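Long-range contact in Sel1 repeat family protein (Pseudomonas aeruginosa, PDB 6LCH), which probably acts as a periplasmic immunity protein that binds and neutralises the type VI secretion effector PldB: residues L40-K52 against N64-V77. Residues are numbered along the deposited sequence; the frame is centred on the assembly and turned at random.
Sequences LRPWPRIVGLYSK and NLANLYRTGWPGGV
Trp43, in the first turn of helix 43-55, packs against the loop after helix 59-70, between two consecutive helices of the Sel1-repeat fold crossing steeply, 131° between local N-to-C directions. Pro74 crosses the indole and sets its CB over one face, 3.5 Å from the centroid of the Trp43 six-membered ring and almost on its normal, a CH-pi contact. Ile46 CD1 covers the opposite face from the same helix. The benzo edge of Trp43 meets the face of Trp73 in an offset edge-to-face pair, planes at 87°, with Trp43 CH2 3.4 Å from Trp73 CH2. Arg41 NH1 lies at the edge of the Trp73 ring, in its plane, 3.8 Å from Trp73 CZ3, while Arg41 NH2 is hydrogen-bonded to Ala35 O. Trp43 NE1, beside the Pro74-Val77 type I turn, is buried without a polar partner.

Val77 CG2 bridges Trp43 CE3 and Val47 CG2, the latter tip to tip at 3.8 Å. Further along helix 43-55, Leu68 CD1 fits between Trp43 CZ3 and the edge of Tyr50. Asn64 ND2 gives Tyr50 OH a nearly straight hydrogen bond (2.9 Å, 167°) in its amide plane. Leu65, its CG turned from the backbone N, brings CD2 to 3.2 Å from Ser51 OG, a donor to Val47 O, which Ser51 N reaches from the opposite face. Helices 22-34 and 81-93 flank this interface, consistent with the TPR-like alpha-solenoid of Sel1 repeats.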
loop_
_atom_site.group_PDB
_atom_site.type_symbol
_atom_site.label_atom_id
_atom_site.label_comp_id
_atom_site.label_asym_id
_atom_site.label_seq_id
_atom_site.Cartn_x
_atom_site.Cartn_y
_atom_site.Cartn_z
ATOM N N LEU A 40 16.841 -18.543 -6.632
ATOM C CA LEU A 40 17.256 -17.387 -5.868
ATOM C C LEU A 40 18.040 -16.520 -6.837
ATOM O O LEU A 40 18.986 -16.985 -7.481
ATOM C CB LEU A 40 18.052 -17.734 -4.619
ATOM C CG LEU A 40 17.956 -16.469 -3.761
ATOM C CD1 LEU A 40 17.549 -16.769 -2.343
ATOM C CD2 LEU A 40 19.256 -15.703 -3.797
ATOM N N ARG A 41 17.625 -15.275 -6.937
ATOM C CA ARG A 41 17.635 -14.545 -8.186
ATOM C C ARG A 41 19.022 -14.002 -8.498
ATOM O O ARG A 41 19.918 -14.015 -7.652
ATOM C CB ARG A 41 16.570 -13.461 -8.090
ATOM C CG ARG A 41 15.190 -14.074 -7.874
ATOM C CD ARG A 41 14.405 -13.366 -6.787
ATOM N NE ARG A 41 14.685 -13.910 -5.463
ATOM C CZ ARG A 41 13.874 -13.780 -4.418
ATOM N NH1 ARG A 41 14.205 -14.309 -3.246
ATOM N NH2 ARG A 41 12.729 -13.125 -4.545
ATOM N N PRO A 42 19.254 -13.554 -9.741
ATOM C CA PRO A 42 20.554 -12.952 -10.067
ATOM C C PRO A 42 20.698 -11.579 -9.432
ATOM O O PRO A 42 20.453 -10.563 -10.083
ATOM C CB PRO A 42 20.524 -12.866 -11.597
ATOM C CG PRO A 42 19.071 -12.712 -11.921
ATOM C CD PRO A 42 18.346 -13.558 -10.905
ATOM N N TRP A 43 21.097 -11.541 -8.163
ATOM C CA TRP A 43 21.119 -10.273 -7.440
ATOM C C TRP A 43 22.117 -9.262 -7.993
ATOM O O TRP A 43 21.751 -8.077 -8.091
ATOM C CB TRP A 43 21.361 -10.539 -5.950
ATOM C CG TRP A 43 20.172 -11.155 -5.312
ATOM C CD1 TRP A 43 20.077 -12.411 -4.806
ATOM C CD2 TRP A 43 18.885 -10.551 -5.141
ATOM N NE1 TRP A 43 18.812 -12.626 -4.315
ATOM C CE2 TRP A 43 18.061 -11.499 -4.509
ATOM C CE3 TRP A 43 18.353 -9.296 -5.455
ATOM C CZ2 TRP A 43 16.735 -11.236 -4.184
ATOM C CZ3 TRP A 43 17.034 -9.034 -5.131
ATOM C CH2 TRP A 43 16.241 -10.000 -4.501
ATOM N N PRO A 44 23.358 -9.623 -8.350
ATOM C CA PRO A 44 24.222 -8.633 -9.015
ATOM C C PRO A 44 23.584 -8.021 -10.249
ATOM O O PRO A 44 23.733 -6.815 -10.488
ATOM C CB PRO A 44 25.479 -9.444 -9.358
ATOM C CG PRO A 44 25.523 -10.503 -8.319
ATOM C CD PRO A 44 24.089 -10.874 -8.071
ATOM N N ARG A 45 22.855 -8.818 -11.034
ATOM C CA ARG A 45 22.172 -8.266 -12.198
ATOM C C ARG A 45 20.992 -7.391 -11.790
ATOM O O ARG A 45 20.783 -6.316 -12.365
ATOM C CB ARG A 45 21.709 -9.387 -13.122
ATOM C CG ARG A 45 20.852 -8.904 -14.276
ATOM C CD ARG A 45 20.540 -10.032 -15.240
ATOM N NE ARG A 45 20.177 -9.536 -16.567
ATOM C CZ ARG A 45 21.039 -9.023 -17.440
ATOM N NH1 ARG A 45 22.330 -8.943 -17.141
ATOM N NH2 ARG A 45 20.611 -8.597 -18.622
ATOM N N ILE A 46 20.203 -7.840 -10.810
ATOM C CA ILE A 46 19.061 -7.053 -10.352
ATOM C C ILE A 46 19.523 -5.679 -9.885
ATOM O O ILE A 46 18.941 -4.652 -10.248
ATOM C CB ILE A 46 18.302 -7.803 -9.241
ATOM C CG1 ILE A 46 17.645 -9.063 -9.802
ATOM C CG2 ILE A 46 17.257 -6.909 -8.600
ATOM C CD1 ILE A 46 17.146 -10.000 -8.732
ATOM N N VAL A 47 20.591 -5.644 -9.083
ATOM C CA VAL A 47 21.133 -4.375 -8.602
ATOM C C VAL A 47 21.617 -3.528 -9.771
ATOM O O VAL A 47 21.392 -2.312 -9.811
ATOM C CB VAL A 47 22.259 -4.626 -7.580
ATOM C CG1 VAL A 47 23.012 -3.335 -7.281
ATOM C CG2 VAL A 47 21.702 -5.236 -6.298
ATOM N N GLY A 48 22.278 -4.157 -10.746
ATOM C CA GLY A 48 22.763 -3.412 -11.898
ATOM C C GLY A 48 21.650 -2.691 -12.631
ATOM O O GLY A 48 21.723 -1.482 -12.862
ATOM N N LEU A 49 20.591 -3.421 -12.985
ATOM C CA LEU A 49 19.463 -2.818 -13.687
ATOM C C LEU A 49 18.821 -1.714 -12.856
ATOM O O LEU A 49 18.625 -0.592 -13.340
ATOM C CB LEU A 49 18.432 -3.889 -14.032
ATOM C CG LEU A 49 18.893 -4.947 -15.030
ATOM C CD1 LEU A 49 18.093 -6.220 -14.842
ATOM C CD2 LEU A 49 18.755 -4.422 -16.448
ATOM N N TYR A 50 18.482 -2.024 -11.600
ATOM C CA TYR A 50 17.880 -1.034 -10.713
ATOM C C TYR A 50 18.724 0.231 -10.637
ATOM O O TYR A 50 18.207 1.346 -10.772
ATOM C CB TYR A 50 17.698 -1.629 -9.315
ATOM C CG TYR A 50 16.378 -2.329 -9.085
ATOM C CD1 TYR A 50 15.274 -2.066 -9.888
ATOM C CD2 TYR A 50 16.233 -3.244 -8.048
ATOM C CE1 TYR A 50 14.066 -2.704 -9.672
ATOM C CE2 TYR A 50 15.034 -3.884 -7.824
ATOM C CZ TYR A 50 13.952 -3.611 -8.633
ATOM O OH TYR A 50 12.757 -4.257 -8.409
ATOM N N SER A 51 20.031 0.074 -10.404
ATOM C CA SER A 51 20.898 1.240 -10.266
ATOM C C SER A 51 20.985 2.018 -11.570
ATOM O O SER A 51 20.907 3.253 -11.572
ATOM C CB SER A 51 22.288 0.811 -9.799
ATOM O OG SER A 51 22.199 -0.040 -8.669
ATOM N N LYS A 52 21.148 1.307 -12.691
ATOM C CA LYS A 52 21.151 1.955 -13.998
ATOM C C LYS A 52 19.894 2.790 -14.200
ATOM O O LYS A 52 19.960 3.929 -14.677
ATOM C CB LYS A 52 21.271 0.903 -15.103
ATOM C CG LYS A 52 22.689 0.429 -15.390
ATOM C CD LYS A 52 22.704 -0.640 -16.485
ATOM C CE LYS A 52 22.361 -2.022 -15.935
ATOM N NZ LYS A 52 22.177 -3.055 -17.000
ATOM N N ASN A 64 12.583 0.759 -5.100
ATOM C CA ASN A 64 12.797 -0.683 -5.002
ATOM C C ASN A 64 14.223 -1.008 -4.584
ATOM O O ASN A 64 14.447 -1.901 -3.761
ATOM C CB ASN A 64 12.477 -1.361 -6.334
ATOM C CG ASN A 64 10.999 -1.576 -6.534
ATOM O OD1 ASN A 64 10.176 -0.898 -5.921
ATOM N ND2 ASN A 64 10.648 -2.518 -7.402
ATOM N N LEU A 65 15.202 -0.300 -5.150
ATOM C CA LEU A 65 16.594 -0.592 -4.827
ATOM C C LEU A 65 16.910 -0.236 -3.381
ATOM O O LEU A 65 17.565 -1.009 -2.672
ATOM C CB LEU A 65 17.522 0.158 -5.782
ATOM C CG LEU A 65 19.014 -0.081 -5.568
ATOM C CD1 LEU A 65 19.310 -1.573 -5.588
ATOM C CD2 LEU A 65 19.827 0.662 -6.623
ATOM N N ALA A 66 16.439 0.924 -2.921
ATOM C CA ALA A 66 16.699 1.327 -1.545
ATOM C C ALA A 66 16.046 0.373 -0.554
ATOM O O ALA A 66 16.593 0.121 0.526
ATOM C CB ALA A 66 16.210 2.753 -1.315
ATOM N N ASN A 67 14.876 -0.169 -0.896
ATOM C CA ASN A 67 14.271 -1.154 -0.007
ATOM C C ASN A 67 15.154 -2.384 0.132
ATOM O O ASN A 67 15.155 -3.017 1.188
ATOM C CB ASN A 67 12.880 -1.564 -0.489
ATOM C CG ASN A 67 12.095 -2.298 0.589
ATOM O OD1 ASN A 67 11.928 -1.795 1.701
ATOM N ND2 ASN A 67 11.633 -3.503 0.275
ATOM N N LEU A 68 15.911 -2.733 -0.910
ATOM C CA LEU A 68 16.889 -3.810 -0.781
ATOM C C LEU A 68 18.040 -3.400 0.136
ATOM O O LEU A 68 18.467 -4.178 0.998
ATOM C CB LEU A 68 17.417 -4.215 -2.159
ATOM C CG LEU A 68 16.404 -4.528 -3.267
ATOM C CD1 LEU A 68 17.110 -5.065 -4.507
ATOM C CD2 LEU A 68 15.341 -5.504 -2.787
ATOM N N TYR A 69 18.559 -2.178 -0.039
ATOM C CA TYR A 69 19.689 -1.716 0.765
ATOM C C TYR A 69 19.269 -1.364 2.189
ATOM O O TYR A 69 20.033 -1.588 3.137
ATOM C CB TYR A 69 20.343 -0.498 0.113
ATOM C CG TYR A 69 21.136 -0.780 -1.141
ATOM C CD1 TYR A 69 22.070 -1.805 -1.189
ATOM C CD2 TYR A 69 20.959 -0.004 -2.275
ATOM C CE1 TYR A 69 22.802 -2.050 -2.342
ATOM C CE2 TYR A 69 21.682 -0.239 -3.422
ATOM C CZ TYR A 69 22.597 -1.266 -3.454
ATOM O OH TYR A 69 23.317 -1.497 -4.608
ATOM N N ARG A 70 18.082 -0.774 2.357
ATOM C CA ARG A 70 17.631 -0.381 3.690
ATOM C C ARG A 70 17.515 -1.591 4.603
ATOM O O ARG A 70 18.006 -1.583 5.738
ATOM C CB ARG A 70 16.293 0.347 3.595
ATOM C CG ARG A 70 15.725 0.778 4.927
ATOM C CD ARG A 70 14.320 1.309 4.751
ATOM N NE ARG A 70 13.360 0.224 4.594
ATOM C CZ ARG A 70 12.958 -0.559 5.588
ATOM N NH1 ARG A 70 13.437 -0.374 6.810
ATOM N NH2 ARG A 70 12.081 -1.530 5.361
ATOM N N THR A 71 16.843 -2.632 4.127
ATOM C CA THR A 71 16.888 -3.940 4.757
ATOM C C THR A 71 18.148 -4.651 4.272
ATOM O O THR A 71 19.031 -4.052 3.652
ATOM C CB THR A 71 15.624 -4.725 4.425
ATOM O OG1 THR A 71 15.496 -5.844 5.306
ATOM C CG2 THR A 71 15.700 -5.226 3.023
ATOM N N GLY A 72 18.255 -5.941 4.548
ATOM C CA GLY A 72 19.236 -6.735 3.841
ATOM C C GLY A 72 18.646 -8.052 3.412
ATOM O O GLY A 72 19.368 -9.040 3.251
ATOM N N TRP A 73 17.328 -8.062 3.211
ATOM C CA TRP A 73 16.630 -9.323 2.987
ATOM C C TRP A 73 17.169 -10.139 1.818
ATOM O O TRP A 73 17.205 -11.375 1.946
ATOM C CB TRP A 73 15.118 -9.073 2.849
ATOM C CG TRP A 73 14.608 -8.552 1.520
ATOM C CD1 TRP A 73 14.246 -7.272 1.231
ATOM C CD2 TRP A 73 14.357 -9.311 0.333
ATOM N NE1 TRP A 73 13.810 -7.175 -0.063
ATOM C CE2 TRP A 73 13.864 -8.415 -0.639
ATOM C CE3 TRP A 73 14.503 -10.658 -0.007
ATOM C CZ2 TRP A 73 13.522 -8.820 -1.923
ATOM C CZ3 TRP A 73 14.163 -11.057 -1.285
ATOM C CH2 TRP A 73 13.676 -10.143 -2.225
ATOM N N PRO A 74 17.597 -9.564 0.687
ATOM C CA PRO A 74 18.124 -10.417 -0.386
ATOM C C PRO A 74 19.424 -11.086 0.032
ATOM O O PRO A 74 20.296 -10.464 0.643
ATOM C CB PRO A 74 18.345 -9.445 -1.552
ATOM C CG PRO A 74 17.572 -8.222 -1.208
ATOM C CD PRO A 74 17.599 -8.145 0.276
ATOM N N GLY A 75 19.537 -12.373 -0.297
ATOM C CA GLY A 75 20.749 -13.103 0.029
ATOM C C GLY A 75 21.988 -12.471 -0.570
ATOM O O GLY A 75 23.058 -12.477 0.045
ATOM N N GLY A 76 21.859 -11.896 -1.764
ATOM C CA GLY A 76 23.006 -11.322 -2.431
ATOM C C GLY A 76 23.041 -9.808 -2.501
ATOM O O GLY A 76 23.674 -9.255 -3.403
ATOM N N VAL A 77 22.376 -9.121 -1.572
ATOM C CA VAL A 77 22.382 -7.660 -1.523
ATOM C C VAL A 77 22.719 -7.217 -0.105
ATOM O O VAL A 77 22.016 -7.574 0.847
ATOM C CB VAL A 77 21.047 -7.045 -1.974
ATOM C CG1 VAL A 77 21.125 -5.521 -1.914
ATOM C CG2 VAL A 77 20.702 -7.497 -3.385
#